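Local coordinates for protein sugar isomerase (Sinorhizobium meliloti, PDB 3QC0) that binds a zinc ion within a xylose isomerase-like TIM barrel and probably interconverts sugar isomers, at residues I32-P37 and G58-G63; S8-T13 and A36-Q41; R87-A92 and A135-A140. All coordinates share one frame; numbering follows the deposited sequence.

Contact 1. Residues I32-P37 and G58-G63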
ATOM      1  N   ILE A  32      14.042 -14.403 -26.496  1.00 33.69           N
ATOM      2  CA  ILE A  32      13.244 -14.641 -25.274  1.00 32.34           C
ATOM      3  C   ILE A  32      12.343 -15.842 -25.546  1.00 32.06           C
ATOM      4  O   ILE A  32      11.577 -15.838 -26.525  1.00 31.56           O
ATOM      5  CB  ILE A  32      12.462 -13.378 -24.827  1.00 31.02           C
ATOM      6  CG1 ILE A  32      13.435 -12.289 -24.358  1.00 30.46           C
ATOM      7  CG2 ILE A  32      11.468 -13.709 -23.700  1.00 28.30           C
ATOM      8  CD1 ILE A  32      12.840 -10.895 -24.418  1.00 29.86           C
ATOM      9  N   THR A  33      12.465 -16.879 -24.714  1.00 30.61           N
ATOM     10  CA  THR A  33      11.638 -18.087 -24.877  1.00 31.66           C
ATOM     11  C   THR A  33      10.661 -18.374 -23.733  1.00 29.11           C
ATOM     12  O   THR A  33      10.192 -19.518 -23.566  1.00 29.25           O
ATOM     13  CB  THR A  33      12.520 -19.341 -25.085  1.00 32.11           C
ATOM     14  OG1 THR A  33      13.407 -19.493 -23.970  1.00 33.96           O
ATOM     15  CG2 THR A  33      13.328 -19.245 -26.405  1.00 35.50           C
ATOM     16  N   ALA A  34      10.373 -17.355 -22.929  1.00 26.52           N
ATOM     17  CA  ALA A  34       9.413 -17.515 -21.860  1.00 25.92           C
ATOM     18  C   ALA A  34       8.517 -16.284 -21.859  1.00 23.55           C
ATOM     19  O   ALA A  34       8.992 -15.164 -22.042  1.00 23.54           O
ATOM     20  CB  ALA A  34      10.142 -17.633 -20.523  1.00 25.27           C
ATOM     21  N   ILE A  35       7.226 -16.517 -21.657  1.00 22.27           N
ATOM     22  CA  ILE A  35       6.200 -15.495 -21.675  1.00 22.51           C
ATOM     23  C   ILE A  35       5.228 -15.756 -20.527  1.00 21.70           C
ATOM     24  O   ILE A  35       5.199 -16.843 -19.949  1.00 20.62           O
ATOM     25  CB  ILE A  35       5.435 -15.435 -23.036  1.00 23.21           C
ATOM     26  CG1 ILE A  35       4.748 -16.780 -23.377  1.00 23.47           C
ATOM     27  CG2 ILE A  35       6.408 -15.047 -24.166  1.00 24.37           C
ATOM     28  CD1 ILE A  35       3.619 -16.621 -24.358  1.00 25.63           C
ATOM     29  N   ALA A  36       4.411 -14.752 -20.244  1.00 20.60           N
ATOM     30  CA  ALA A  36       3.229 -14.917 -19.406  1.00 19.20           C
ATOM     31  C   ALA A  36       2.090 -14.172 -20.072  1.00 19.87           C
ATOM     32  O   ALA A  36       2.001 -12.944 -19.985  1.00 18.50           O
ATOM     33  CB  ALA A  36       3.492 -14.408 -17.974  1.00 19.17           C
ATOM     34  N   PRO A  37       1.233 -14.902 -20.809  1.00 17.83           N
ATOM     35  CA  PRO A  37       0.096 -14.272 -21.424  1.00 18.89           C
ATOM     36  C   PRO A  37      -1.084 -14.130 -20.473  1.00 18.47           C
ATOM     37  O   PRO A  37      -1.116 -14.752 -19.403  1.00 18.04           O
ATOM     38  CB  PRO A  37      -0.268 -15.240 -22.534  1.00 18.89           C
ATOM     39  CG  PRO A  37      -0.010 -16.587 -21.902  1.00 18.48           C
ATOM     40  CD  PRO A  37       1.229 -16.362 -21.017  1.00 18.88           C
ATOM     41  N   GLY A  58       8.526 -24.150 -28.417  1.00 38.37           N
ATOM     42  CA  GLY A  58       9.129 -24.633 -27.181  1.00 38.03           C
ATOM     43  C   GLY A  58       9.066 -23.583 -26.055  1.00 36.27           C
ATOM     44  O   GLY A  58       9.987 -23.514 -25.243  1.00 35.86           O
ATOM     45  N   LEU A  59       8.006 -22.772 -26.032  1.00 33.53           N
ATOM     46  CA  LEU A  59       7.908 -21.637 -25.063  1.00 31.90           C
ATOM     47  C   LEU A  59       7.594 -22.142 -23.676  1.00 29.87           C
ATOM     48  O   LEU A  59       6.729 -22.998 -23.499  1.00 29.14           O
ATOM     49  CB  LEU A  59       6.820 -20.634 -25.472  1.00 31.19           C
ATOM     50  CG  LEU A  59       6.888 -19.912 -26.820  1.00 33.11           C
ATOM     51  CD1 LEU A  59       5.697 -18.948 -26.978  1.00 33.74           C
ATOM     52  CD2 LEU A  59       8.193 -19.179 -27.001  1.00 33.37           C
ATOM     53  N   LYS A  60       8.287 -21.572 -22.683  1.00 28.16           N
ATOM     54  CA  LYS A  60       7.910 -21.703 -21.273  1.00 27.81           C
ATOM     55  C   LYS A  60       6.884 -20.616 -20.977  1.00 25.56           C
ATOM     56  O   LYS A  60       6.991 -19.501 -21.491  1.00 24.82           O
ATOM     57  CB  LYS A  60       9.136 -21.545 -20.368  1.00 28.07           C
ATOM     58  CG  LYS A  60       8.788 -21.215 -18.916  1.00 28.76           C
ATOM     59  CD  LYS A  60      10.030 -21.105 -18.027  1.00 30.53           C
ATOM     60  CE  LYS A  60      10.656 -22.465 -17.715  1.00 31.38           C
ATOM     61  NZ  LYS A  60       9.709 -23.462 -17.158  1.00 29.76           N
ATOM     62  N   LEU A  61       5.871 -20.948 -20.189  1.00 23.80           N
ATOM     63  CA  LEU A  61       4.978 -19.945 -19.612  1.00 22.37           C
ATOM     64  C   LEU A  61       5.312 -19.821 -18.131  1.00 21.73           C
ATOM     65  O   LEU A  61       5.157 -20.778 -17.369  1.00 22.46           O
ATOM     66  CB  LEU A  61       3.514 -20.307 -19.781  1.00 21.88           C
ATOM     67  CG  LEU A  61       2.838 -19.700 -21.015  1.00 22.88           C
ATOM     68  CD1 LEU A  61       3.402 -20.263 -22.316  1.00 26.01           C
ATOM     69  CD2 LEU A  61       1.316 -19.855 -20.925  1.00 25.08           C
ATOM     70  N   THR A  62       5.819 -18.662 -17.730  1.00 20.79           N
ATOM     71  CA  THR A  62       6.128 -18.465 -16.302  1.00 20.23           C
ATOM     72  C   THR A  62       4.843 -18.303 -15.481  1.00 19.82           C
ATOM     73  O   THR A  62       4.862 -18.448 -14.250  1.00 20.10           O
ATOM     74  CB  THR A  62       7.088 -17.260 -16.096  1.00 20.07           C
ATOM     75  OG1 THR A  62       6.616 -16.136 -16.846  1.00 19.83           O
ATOM     76  CG2 THR A  62       8.516 -17.646 -16.526  1.00 22.70           C
ATOM     77  N   GLY A  63       3.748 -17.972 -16.161  1.00 18.93           N
ATOM     78  CA  GLY A  63       2.436 -17.887 -15.560  1.00 18.17           C
ATOM     79  C   GLY A  63       1.364 -17.736 -16.619  1.00 18.63           C
ATOM     80  O   GLY A  63       1.683 -17.420 -17.782  1.00 19.19           O
TER
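Ile35 lays its CG1 alongside the isobutyl group of Leu61, CG1 coming within 3.9 Å of Leu61 CD1 with both side chains pointing the same way. A chi1 of 59° puts CG1 between the backbone N and the carbonyl carbon; Ile35 CD1 beyond it is 4.1 Å from Leu59 CD1. Leu61 serves a second neighbour with its other methyl: CD2 meets the Pro37 ring nearly at a right angle, and Pro37 CD to Leu61 CD2, at 3.5 Å, is tighter than ordinary carbon packing. These apolar groups face the helix layer, where Leu59 and Pro37 reach helix 20-29.

Beneath them, strands 34-36 and 60-68 pair in parallel, as neighbouring strands two and three of the TIM barrel. Lys60 N gives its hydrogen to Thr33 O at 2.9 Å, and Ile35 N bonds to Lys60 O in turn. Thr62 N then reaches Ile35 O through a more bent bond (145° at the hydrogen). On the other face of the sheet, Ala34 CB lies 4.0 Å from Lys60 CB; the lysine then bends at its last two torsions, and NZ forms a salt bridge with Asp98.

Farther along, Thr62 OG1 rests near Ala36 CB and is hydrogen-bonded to Ser8 and Glu246. Gly63 O is buried with no hydrogen-bond partner in the model and has a CH···O contact from Ala36 CA at 3.4 Å. The face bearing Ile35, Leu61 and Pro37 is thus apolar and turned to the helix layer, while the polar hydroxyl of Thr62 belongs to the barrel interior, toward the zinc site.

Contact 2. Residues S8-T13 and A36-Q41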
ATOM      1  N   SER A   8      11.618 -13.677 -18.859  1.00 23.22           N
ATOM      2  CA  SER A   8      10.283 -13.903 -19.387  1.00 22.48           C
ATOM      3  C   SER A   8       9.615 -12.554 -19.585  1.00 22.57           C
ATOM      4  O   SER A   8       9.893 -11.605 -18.824  1.00 22.12           O
ATOM      5  CB  SER A   8       9.497 -14.779 -18.394  1.00 22.78           C
ATOM      6  OG  SER A   8       8.191 -15.024 -18.851  1.00 21.61           O
ATOM      7  N   ILE A   9       8.723 -12.442 -20.557  1.00 21.48           N
ATOM      8  CA  ILE A   9       7.940 -11.222 -20.761  1.00 21.17           C
ATOM      9  C   ILE A   9       6.471 -11.528 -20.485  1.00 20.46           C
ATOM     10  O   ILE A   9       5.850 -12.365 -21.133  1.00 21.05           O
ATOM     11  CB  ILE A   9       8.098 -10.643 -22.188  1.00 21.13           C
ATOM     12  CG1 ILE A   9       9.575 -10.352 -22.501  1.00 22.21           C
ATOM     13  CG2 ILE A   9       7.201  -9.406 -22.386  1.00 22.62           C
ATOM     14  CD1 ILE A   9      10.243  -9.231 -21.732  1.00 22.39           C
ATOM     15  N   ASN A  10       5.912 -10.864 -19.472  1.00 20.19           N
ATOM     16  CA  ASN A  10       4.480 -10.874 -19.270  1.00 18.97           C
ATOM     17  C   ASN A  10       3.918 -10.003 -20.387  1.00 20.19           C
ATOM     18  O   ASN A  10       4.358  -8.870 -20.574  1.00 20.41           O
ATOM     19  CB  ASN A  10       4.131 -10.354 -17.872  1.00 17.97           C
ATOM     20  CG  ASN A  10       2.685 -10.374 -17.598  1.00 16.33           C
ATOM     21  OD1 ASN A  10       1.894  -9.702 -18.298  1.00 19.92           O
ATOM     22  ND2 ASN A  10       2.304 -11.030 -16.477  1.00 18.13           N
ATOM     23  N   LEU A  11       2.976 -10.536 -21.163  1.00 20.92           N
ATOM     24  CA  LEU A  11       2.551  -9.860 -22.376  1.00 21.72           C
ATOM     25  C   LEU A  11       1.743  -8.608 -22.122  1.00 21.51           C
ATOM     26  O   LEU A  11       1.486  -7.838 -23.018  1.00 22.69           O
ATOM     27  CB  LEU A  11       1.773 -10.837 -23.258  1.00 21.74           C
ATOM     28  CG  LEU A  11       2.567 -12.079 -23.682  1.00 22.47           C
ATOM     29  CD1 LEU A  11       1.800 -12.889 -24.782  1.00 22.47           C
ATOM     30  CD2 LEU A  11       3.989 -11.772 -24.142  1.00 22.64           C
ATOM     31  N   ALA A  12       1.404  -8.323 -20.858  1.00 20.09           N
ATOM     32  CA  ALA A  12       0.849  -7.005 -20.559  1.00 20.20           C
ATOM     33  C   ALA A  12       1.830  -5.905 -20.943  1.00 19.95           C
ATOM     34  O   ALA A  12       1.432  -4.795 -21.277  1.00 21.38           O
ATOM     35  CB  ALA A  12       0.508  -6.880 -19.074  1.00 19.80           C
ATOM     36  N   THR A  13       3.110  -6.213 -20.886  1.00 19.39           N
ATOM     37  CA  THR A  13       4.164  -5.235 -21.163  1.00 20.44           C
ATOM     38  C   THR A  13       4.050  -4.605 -22.549  1.00 22.66           C
ATOM     39  O   THR A  13       4.382  -3.425 -22.725  1.00 23.16           O
ATOM     40  CB  THR A  13       5.538  -5.884 -20.954  1.00 20.43           C
ATOM     41  OG1 THR A  13       5.624  -6.269 -19.580  1.00 19.97           O
ATOM     42  CG2 THR A  13       6.723  -4.938 -21.248  1.00 21.12           C
ATOM     43  N   ALA A  36       4.411 -14.752 -20.244  1.00 20.60           N
ATOM     44  CA  ALA A  36       3.229 -14.917 -19.406  1.00 19.20           C
ATOM     45  C   ALA A  36       2.090 -14.172 -20.072  1.00 19.87           C
ATOM     46  O   ALA A  36       2.001 -12.944 -19.985  1.00 18.50           O
ATOM     47  CB  ALA A  36       3.492 -14.408 -17.974  1.00 19.17           C
ATOM     48  N   PRO A  37       1.233 -14.902 -20.809  1.00 17.83           N
ATOM     49  CA  PRO A  37       0.096 -14.272 -21.424  1.00 18.89           C
ATOM     50  C   PRO A  37      -1.084 -14.130 -20.473  1.00 18.47           C
ATOM     51  O   PRO A  37      -1.116 -14.752 -19.403  1.00 18.04           O
ATOM     52  CB  PRO A  37      -0.268 -15.240 -22.534  1.00 18.89           C
ATOM     53  CG  PRO A  37      -0.010 -16.587 -21.902  1.00 18.48           C
ATOM     54  CD  PRO A  37       1.229 -16.362 -21.017  1.00 18.88           C
ATOM     55  N   TRP A  38      -2.040 -13.317 -20.907  1.00 18.96           N
ATOM     56  CA  TRP A  38      -3.275 -13.132 -20.205  1.00 18.37           C
ATOM     57  C   TRP A  38      -4.411 -13.876 -20.882  1.00 18.56           C
ATOM     58  O   TRP A  38      -4.392 -14.122 -22.113  1.00 18.94           O
ATOM     59  CB  TRP A  38      -3.601 -11.639 -20.108  1.00 18.45           C
ATOM     60  CG  TRP A  38      -2.689 -10.894 -19.203  1.00 18.27           C
ATOM     61  CD1 TRP A  38      -1.334 -10.816 -19.268  1.00 18.64           C
ATOM     62  CD2 TRP A  38      -3.067 -10.155 -18.031  1.00 17.88           C
ATOM     63  NE1 TRP A  38      -0.848 -10.065 -18.227  1.00 19.75           N
ATOM     64  CE2 TRP A  38      -1.897  -9.651 -17.465  1.00 17.31           C
ATOM     65  CE3 TRP A  38      -4.288  -9.849 -17.439  1.00 18.55           C
ATOM     66  CZ2 TRP A  38      -1.906  -8.843 -16.332  1.00 18.50           C
ATOM     67  CZ3 TRP A  38      -4.285  -9.054 -16.292  1.00 19.95           C
ATOM     68  CH2 TRP A  38      -3.108  -8.595 -15.751  1.00 19.92           C
ATOM     69  N   ARG A  39      -5.438 -14.199 -20.110  1.00 17.97           N
ATOM     70  CA  ARG A  39      -6.512 -15.045 -20.618  1.00 18.90           C
ATOM     71  C   ARG A  39      -7.273 -14.401 -21.768  1.00 20.08           C
ATOM     72  O   ARG A  39      -7.716 -15.109 -22.679  1.00 21.21           O
ATOM     73  CB  ARG A  39      -7.467 -15.399 -19.494  1.00 18.43           C
ATOM     74  CG  ARG A  39      -6.799 -16.317 -18.453  1.00 17.81           C
ATOM     75  CD  ARG A  39      -7.716 -16.562 -17.316  1.00 19.17           C
ATOM     76  NE  ARG A  39      -8.858 -17.376 -17.662  1.00 17.54           N
ATOM     77  CZ  ARG A  39      -9.984 -17.445 -16.954  1.00 19.45           C
ATOM     78  NH1 ARG A  39     -10.147 -16.682 -15.871  1.00 19.64           N
ATOM     79  NH2 ARG A  39     -10.942 -18.229 -17.289  1.00 22.71           N
ATOM     80  N   ASP A  40      -7.392 -13.083 -21.749  1.00 20.83           N
ATOM     81  CA  ASP A  40      -8.096 -12.363 -22.833  1.00 23.01           C
ATOM     82  C   ASP A  40      -7.304 -12.446 -24.109  1.00 23.66           C
ATOM     83  O   ASP A  40      -7.905 -12.595 -25.178  1.00 25.41           O
ATOM     84  CB  ASP A  40      -8.472 -10.913 -22.474  1.00 23.60           C
ATOM     85  CG  ASP A  40      -7.292 -10.040 -22.068  1.00 26.05           C
ATOM     86  OD1 ASP A  40      -6.198 -10.519 -21.755  1.00 26.17           O
ATOM     87  OD2 ASP A  40      -7.504  -8.804 -22.036  1.00 32.04           O
ATOM     88  N   GLN A  41      -5.980 -12.384 -24.004  1.00 23.04           N
ATOM     89  CA  GLN A  41      -5.103 -12.496 -25.177  1.00 23.70           C
ATOM     90  C   GLN A  41      -5.178 -13.889 -25.776  1.00 23.72           C
ATOM     91  O   GLN A  41      -5.184 -14.057 -27.025  1.00 23.55           O
ATOM     92  CB  GLN A  41      -3.663 -12.190 -24.806  1.00 23.79           C
ATOM     93  CG  GLN A  41      -3.459 -10.751 -24.282  1.00 23.22           C
ATOM     94  CD  GLN A  41      -2.052 -10.506 -23.790  1.00 25.45           C
ATOM     95  OE1 GLN A  41      -1.502 -11.313 -23.037  1.00 23.14           O
ATOM     96  NE2 GLN A  41      -1.454  -9.353 -24.198  1.00 26.74           N
TER
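Asn10 and Trp38 meet amide to ring edge: the carboxamide and indole planes are turned 70° apart, and Asn10 OD1 lies almost exactly in the indole plane. Trp38 NE1 donates to Asn10 OD1 at 2.8 Å, nearly straight (161°) and along a lone pair of the oxygen. The same oxygen takes a second hydrogen, from Ala12 N at 2.9 Å, which makes an Asx turn where strand 7-10 gives way to 3-10 geometry. With CG of Asn10 anti to the backbone N (chi1 -179°), the amide is carried toward the indole, past the Ala36 methyl, and ND2 is hydrogen-bonded to Glu246. Ala12 CB stands obliquely by the indole, 3.6 Å from Trp38 NE1.

This is the C-terminal mouth of the first two strands of the TIM barrel, where the metal site lies: the Asn10 side chain comes within about 3 Å of that of the zinc ligand Glu248 and about 5 Å of the zinc ion. Asn10 and Trp38 thus probably help shape the wall of the active-site pocket. Without the carboxamide of Asn10, as with an alanine here, Trp38 NE1 and Ala12 N would probably lose their shared acceptor and Glu246 its ND2 partner, leaving the indole less firmly fixed beside the metal site.

Ala36 straddles Asn10 in a parallel bridge, giving its N-H to Ile9 O and receiving that of Leu11 on its own oxygen. Leu11 packs on Pro37 in an oblique crossing, Leu11 CD1 resting 3.9 Å from Pro37 CB. Leu11 CB also touches Gln41 OE1 at 3.3 Å. That oxygen is held in place by Trp38 N at 3.0 Å: Trp38 is the N-cap of helix 39-45, and the Gln41 side chain, three residues on, accepts from its backbone N.

Contact 3. Residues R87-A92 and A135-A140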
ATOM      1  N   ARG A  87     -11.882 -23.141 -15.134  1.00 12.75           N
ATOM      2  CA  ARG A  87     -11.604 -22.897 -16.539  1.00 14.10           C
ATOM      3  C   ARG A  87     -10.181 -22.345 -16.737  1.00 14.19           C
ATOM      4  O   ARG A  87      -9.457 -22.751 -17.627  1.00 14.72           O
ATOM      5  CB  ARG A  87     -12.626 -21.926 -17.136  1.00 14.11           C
ATOM      6  CG  ARG A  87     -14.093 -22.295 -17.020  1.00 16.18           C
ATOM      7  CD  ARG A  87     -14.500 -23.452 -17.950  1.00 19.07           C
ATOM      8  NE  ARG A  87     -13.914 -24.719 -17.503  1.00 18.49           N
ATOM      9  CZ  ARG A  87     -14.335 -25.435 -16.455  1.00 18.76           C
ATOM     10  NH1 ARG A  87     -15.372 -25.051 -15.713  1.00 18.25           N
ATOM     11  NH2 ARG A  87     -13.690 -26.540 -16.125  1.00 18.91           N
ATOM     12  N   ALA A  88      -9.768 -21.413 -15.862  1.00 13.09           N
ATOM     13  CA  ALA A  88      -8.451 -20.867 -15.923  1.00 13.82           C
ATOM     14  C   ALA A  88      -7.381 -21.944 -15.748  1.00 14.21           C
ATOM     15  O   ALA A  88      -6.357 -21.923 -16.413  1.00 14.41           O
ATOM     16  CB  ALA A  88      -8.269 -19.719 -14.887  1.00 13.56           C
ATOM     17  N   VAL A  89      -7.625 -22.885 -14.838  1.00 13.31           N
ATOM     18  CA  VAL A  89      -6.731 -24.014 -14.640  1.00 14.22           C
ATOM     19  C   VAL A  89      -6.655 -24.838 -15.913  1.00 14.21           C
ATOM     20  O   VAL A  89      -5.570 -25.203 -16.301  1.00 15.09           O
ATOM     21  CB  VAL A  89      -7.193 -24.898 -13.479  1.00 13.42           C
ATOM     22  CG1 VAL A  89      -6.500 -26.293 -13.504  1.00 15.03           C
ATOM     23  CG2 VAL A  89      -6.916 -24.180 -12.119  1.00 13.80           C
ATOM     24  N   ASP A  90      -7.797 -25.091 -16.548  1.00 15.14           N
ATOM     25  CA  ASP A  90      -7.806 -25.883 -17.786  1.00 15.78           C
ATOM     26  C   ASP A  90      -6.959 -25.197 -18.887  1.00 16.70           C
ATOM     27  O   ASP A  90      -6.233 -25.845 -19.648  1.00 17.13           O
ATOM     28  CB  ASP A  90      -9.228 -26.124 -18.270  1.00 16.25           C
ATOM     29  CG  ASP A  90     -10.042 -26.991 -17.345  1.00 16.83           C
ATOM     30  OD1 ASP A  90      -9.511 -27.591 -16.357  1.00 17.82           O
ATOM     31  OD2 ASP A  90     -11.259 -27.083 -17.608  1.00 20.62           O
ATOM     32  N   GLU A  91      -7.100 -23.880 -18.997  1.00 15.99           N
ATOM     33  CA  GLU A  91      -6.328 -23.071 -19.919  1.00 17.29           C
ATOM     34  C   GLU A  91      -4.832 -23.173 -19.611  1.00 16.68           C
ATOM     35  O   GLU A  91      -4.012 -23.414 -20.505  1.00 19.56           O
ATOM     36  CB  GLU A  91      -6.814 -21.621 -19.898  1.00 16.90           C
ATOM     37  CG  GLU A  91      -8.263 -21.430 -20.318  1.00 18.19           C
ATOM     38  CD  GLU A  91      -8.869 -20.105 -19.899  1.00 21.69           C
ATOM     39  OE1 GLU A  91      -8.093 -19.155 -19.686  1.00 20.81           O
ATOM     40  OE2 GLU A  91     -10.133 -20.041 -19.770  1.00 24.30           O
ATOM     41  N   ALA A  92      -4.464 -22.995 -18.344  1.00 17.03           N
ATOM     42  CA  ALA A  92      -3.086 -23.095 -17.938  1.00 17.31           C
ATOM     43  C   ALA A  92      -2.498 -24.451 -18.279  1.00 18.59           C
ATOM     44  O   ALA A  92      -1.349 -24.542 -18.711  1.00 19.87           O
ATOM     45  CB  ALA A  92      -2.912 -22.790 -16.395  1.00 16.74           C
ATOM     46  N   ALA A 135      -4.981 -31.334 -12.532  1.00 18.65           N
ATOM     47  CA  ALA A 135      -4.474 -30.820 -13.794  1.00 18.37           C
ATOM     48  C   ALA A 135      -2.973 -30.638 -13.849  1.00 20.09           C
ATOM     49  O   ALA A 135      -2.421 -30.380 -14.926  1.00 21.57           O
ATOM     50  CB  ALA A 135      -5.211 -29.461 -14.182  1.00 18.59           C
ATOM     51  N   GLY A 136      -2.301 -30.744 -12.698  1.00 19.40           N
ATOM     52  CA  GLY A 136      -0.877 -30.441 -12.630  1.00 20.59           C
ATOM     53  C   GLY A 136      -0.533 -28.953 -12.737  1.00 20.11           C
ATOM     54  O   GLY A 136       0.563 -28.613 -13.183  1.00 22.47           O
ATOM     55  N   VAL A 137      -1.429 -28.083 -12.272  1.00 18.17           N
ATOM     56  CA  VAL A 137      -1.243 -26.628 -12.394  1.00 16.95           C
ATOM     57  C   VAL A 137      -1.041 -26.027 -10.977  1.00 16.68           C
ATOM     58  O   VAL A 137      -1.998 -25.920 -10.199  1.00 16.26           O
ATOM     59  CB  VAL A 137      -2.421 -25.950 -13.091  1.00 16.21           C
ATOM     60  CG1 VAL A 137      -2.233 -24.392 -13.126  1.00 15.61           C
ATOM     61  CG2 VAL A 137      -2.634 -26.490 -14.517  1.00 16.51           C
ATOM     62  N   PRO A 138       0.204 -25.632 -10.652  1.00 16.89           N
ATOM     63  CA  PRO A 138       0.423 -24.916  -9.368  1.00 15.73           C
ATOM     64  C   PRO A 138      -0.368 -23.627  -9.332  1.00 15.37           C
ATOM     65  O   PRO A 138      -0.448 -22.944 -10.351  1.00 14.68           O
ATOM     66  CB  PRO A 138       1.921 -24.631  -9.379  1.00 16.66           C
ATOM     67  CG  PRO A 138       2.477 -25.778 -10.280  1.00 17.18           C
ATOM     68  CD  PRO A 138       1.474 -25.835 -11.383  1.00 17.84           C
ATOM     69  N   LEU A 139      -0.968 -23.343  -8.179  1.00 13.45           N
ATOM     70  CA  LEU A 139      -1.680 -22.074  -7.994  1.00 12.90           C
ATOM     71  C   LEU A 139      -0.730 -21.113  -7.311  1.00 13.98           C
ATOM     72  O   LEU A 139      -0.218 -21.420  -6.243  1.00 14.56           O
ATOM     73  CB  LEU A 139      -2.932 -22.273  -7.138  1.00 12.80           C
ATOM     74  CG  LEU A 139      -4.003 -23.202  -7.752  1.00 13.00           C
ATOM     75  CD1 LEU A 139      -5.237 -23.323  -6.818  1.00 14.11           C
ATOM     76  CD2 LEU A 139      -4.411 -22.771  -9.195  1.00 13.83           C
ATOM     77  N   ALA A 140      -0.540 -19.935  -7.888  1.00 13.53           N
ATOM     78  CA  ALA A 140       0.362 -18.925  -7.336  1.00 13.72           C
ATOM     79  C   ALA A 140      -0.447 -17.757  -6.827  1.00 13.45           C
ATOM     80  O   ALA A 140      -0.917 -16.933  -7.616  1.00 13.83           O
ATOM     81  CB  ALA A 140       1.378 -18.449  -8.410  1.00 13.71           C
TER
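The salt bridge from Arg87 NH2 to Asp90 OD2, 2.9 Å long and almost straight at 170°, lies on the helix beside Val89, the residue that reaches across to Ala135, Val137 and Leu139. The carboxylate oxygen lies in the guanidinium plane, but the arginine meets it from above the carboxylate plane. Asp90 has a second partner for OD1 in His131 of helix 114-135, so the aspartate ties one turn of its own helix to the next helix.

The side-chain pairs that cross from 87-92 to 135-140 are all apolar. Val89 divides its two methyls between different partners. CG1, set anti to the backbone N (chi1 164°), is directed at the end of helix 114-135 and comes within 3.5 Å of Ala135 CB, closer than carbons usually pack; it also lies 4.0 Å from Val137 CG2. The other methyl, Val89 CG2, meets Leu139 CD2 at 4.1 Å, the two side chains crossing at about a right angle. The Val89 and Val137 side chains run antiparallel past one another, and Val137 CG2 also lies 3.7 Å from Val89 O. One turn further along the helix, Ala92 CB faces Val137 CG1 at 3.7 Å, so Val137 is met by two successive turns of the helix. The small Ala92 side chain probably allows Val137 to sit close to the helix.

Gly136, with positive phi, ends helix 114-135 in a Schellman motif, and the chain turns there through Val137 into strand 139-141. The contact thus wedges helix 75-94 against this turn, with Leu100 of strand 100-103 packed on Val89, Val137 and Leu139, and with Ala132 of helix 114-135 covering Val89 and Leu139.

All three contacts belong to one eight-stranded parallel barrel. Contacts 1 and 2 share Ala36 and Pro37, with centres about 9 Å apart: strand 34-36 lies between strands 7-10 and 60-68, and Ala34 O is probably hydrogen-bonded to Ile9 N at 3.1 Å. Contact 3 comes later in the chain, beside strand 100-103, its centre about 15 Å from that of contact 1 and about 16 Å from that of contact 2. It touches contact 2 through the salt bridge of Arg39 NE with Glu91 OE1, joining helices 39-45 and 75-94. The zinc site lies nearest contact 2, while contact 3 joins helix 75-94 to the start of barrel strand 139-141, farther from the metal.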